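Local atomic coordinates of putative pyrazinamidase/nicotinamidase (Streptococcus mutans, PDB entry 3S2S), a protein that probably acts as a zinc-binding hydrolase of the isochorismatase family, releasing ammonia from nicotinamide and related amides such as pyrazinamide. Residues A38-D43 against V160-V165. Residues are numbered along the deposited sequence; the frame is centred on the assembly and turned at random.
Sequences ALISID and VVLTGV. With CAD (cacodylic acid), chain F.
Ile40 O takes two donors from Thr163, the backbone N at 3.1 Å and the side-chain hydroxyl OG1 at 2.9 Å. The N-H comes in almost along the C=O axis, while OG1 comes in at a bent angle, tilted 29° from the carbonyl plane, so the one carbonyl oxygen is gripped by two donors from different directions. Thr163 manages this because its OG1 sits between its own N and carbonyl carbon (chi1 64°), which swings the hydroxyl across to the neighbouring strand. With its proton spent on Ile40 O, OG1 still accepts from a water at 2.8 Å, and that water also meets Ser41 OG.

The rest is a parallel ladder, Ala38 to Ile42 paired in step with Val160 to Gly164. Val161 N bonds to Ala38 O, and Ile40 N to Val161 O, the latter nearly straight (172° at the hydrogen). Ile42 N reaches Thr163 O, and Ile42 O closes the series by accepting from Val165 N at 3.0 Å, just past the corner at Gly164.

On the Leu39 face, CD1 of Leu39 touches Thr163 CG2 at 4.0 Å and also meets Val161 CG1. On the other face Ile40 and Leu162 lie side by side, CG1 to CD2 3.7 Å.

At the C-terminal side of this pairing, Asp43 and Val165 help line the cacodylate pocket, with Asp43 OD2 3.1 Å from cacodylate C1. The carboxylate is held by Lys137 through OD2 and Asp87 N through OD1; Asp87 is itself a zinc ligand.

Both strands are buried in the central parallel sheet of this alpha/beta fold. Strand 81-87 flanks 38-42 on its other edge; helix 65-77 covers the Leu39 and Thr163 face, and helix 167-180 packs on Ile42 and Leu162.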
loop_
_atom_site.group_PDB
_atom_site.type_symbol
_atom_site.label_atom_id
_atom_site.label_comp_id
_atom_site.label_asym_id
_atom_site.label_seq_id
_atom_site.Cartn_x
_atom_site.Cartn_y
_atom_site.Cartn_z
ATOM N N ALA A 38 -3.054 19.021 7.489
ATOM C CA ALA A 38 -1.600 18.984 7.392
ATOM C C ALA A 38 -1.142 19.705 6.166
ATOM O O ALA A 38 -1.677 19.488 5.089
ATOM C CB ALA A 38 -1.104 17.541 7.334
ATOM N N LEU A 39 -0.127 20.543 6.338
ATOM C CA LEU A 39 0.475 21.234 5.213
ATOM C C LEU A 39 1.706 20.443 4.778
ATOM O O LEU A 39 2.545 20.098 5.605
ATOM C CB LEU A 39 0.811 22.693 5.582
ATOM C CG LEU A 39 1.381 23.441 4.369
ATOM C CD1 LEU A 39 0.807 24.855 4.278
ATOM C CD2 LEU A 39 2.910 23.397 4.314
ATOM N N ILE A 40 1.779 20.116 3.487
ATOM C CA ILE A 40 2.911 19.346 2.956
ATOM C C ILE A 40 3.808 20.319 2.203
ATOM O O ILE A 40 3.326 21.024 1.332
ATOM C CB ILE A 40 2.456 18.200 2.004
ATOM C CG1 ILE A 40 1.262 17.427 2.574
ATOM C CG2 ILE A 40 3.624 17.216 1.747
ATOM C CD1 ILE A 40 1.488 16.866 3.974
ATOM N N SER A 41 5.094 20.385 2.577
ATOM C CA SER A 41 6.061 21.302 1.956
ATOM C C SER A 41 6.979 20.480 1.075
ATOM O O SER A 41 7.869 19.773 1.567
ATOM C CB SER A 41 6.864 22.055 3.018
ATOM O OG SER A 41 7.683 23.059 2.418
ATOM N N ILE A 42 6.739 20.541 -0.231
ATOM C CA ILE A 42 7.365 19.567 -1.126
ATOM C C ILE A 42 8.581 20.137 -1.852
ATOM O O ILE A 42 8.452 21.021 -2.698
ATOM C CB ILE A 42 6.355 19.048 -2.152
ATOM C CG1 ILE A 42 5.102 18.519 -1.441
ATOM C CG2 ILE A 42 6.977 17.955 -3.061
ATOM C CD1 ILE A 42 3.999 18.164 -2.420
ATOM N N ASP A 43 9.763 19.635 -1.493
ATOM C CA ASP A 43 11.008 19.873 -2.260
ATOM C C ASP A 43 11.395 21.306 -2.515
ATOM O O ASP A 43 12.005 21.590 -3.548
ATOM C CB ASP A 43 10.948 19.143 -3.613
ATOM C CG ASP A 43 11.166 17.638 -3.477
ATOM O OD1 ASP A 43 11.906 17.257 -2.562
ATOM O OD2 ASP A 43 10.627 16.878 -4.309
ATOM N N VAL A 160 -5.065 17.394 3.240
ATOM C CA VAL A 160 -3.697 17.861 3.027
ATOM C C VAL A 160 -3.694 19.132 2.187
ATOM O O VAL A 160 -4.465 19.244 1.236
ATOM C CB VAL A 160 -2.776 16.801 2.391
ATOM C CG1 VAL A 160 -2.596 15.599 3.380
ATOM C CG2 VAL A 160 -3.342 16.276 1.048
ATOM N N VAL A 161 -2.817 20.056 2.565
ATOM C CA VAL A 161 -2.609 21.316 1.870
ATOM C C VAL A 161 -1.260 21.229 1.188
ATOM O O VAL A 161 -0.246 21.123 1.863
ATOM C CB VAL A 161 -2.655 22.484 2.839
ATOM C CG1 VAL A 161 -2.523 23.802 2.083
ATOM C CG2 VAL A 161 -3.976 22.448 3.621
ATOM N N LEU A 162 -1.249 21.242 -0.141
ATOM C CA LEU A 162 -0.005 21.007 -0.874
ATOM C C LEU A 162 0.676 22.303 -1.288
ATOM O O LEU A 162 0.021 23.207 -1.803
ATOM C CB LEU A 162 -0.268 20.153 -2.115
ATOM C CG LEU A 162 -1.002 18.840 -1.824
ATOM C CD1 LEU A 162 -1.141 18.080 -3.141
ATOM C CD2 LEU A 162 -0.229 18.002 -0.797
ATOM N N THR A 163 1.980 22.385 -1.043
ATOM C CA THR A 163 2.790 23.523 -1.459
ATOM C C THR A 163 4.114 22.976 -1.967
ATOM O O THR A 163 4.490 21.858 -1.629
ATOM C CB THR A 163 3.129 24.465 -0.265
ATOM O OG1 THR A 163 3.956 23.762 0.694
ATOM C CG2 THR A 163 1.856 24.974 0.426
ATOM N N GLY A 164 4.833 23.776 -2.751
ATOM C CA GLY A 164 6.176 23.386 -3.160
ATOM C C GLY A 164 6.314 23.219 -4.659
ATOM O O GLY A 164 5.564 23.825 -5.415
ATOM N N VAL A 165 7.265 22.387 -5.080
ATOM C CA VAL A 165 7.641 22.246 -6.493
ATOM C C VAL A 165 7.892 20.766 -6.805
ATOM O O VAL A 165 8.114 19.982 -5.885
ATOM C CB VAL A 165 8.930 23.083 -6.821
ATOM C CG1 VAL A 165 8.678 24.579 -6.613
ATOM C CG2 VAL A 165 10.085 22.620 -5.964
HETATM AS AS CAD F . 9.948 17.249 -8.145
HETATM C C1 CAD F . 10.884 18.462 -6.940
HETATM C C2 CAD F . 11.202 16.403 -9.421
HETATM O O1 CAD F . 8.623 17.913 -8.836
HETATM O O HOH W 1 5.819 24.847 2.504
#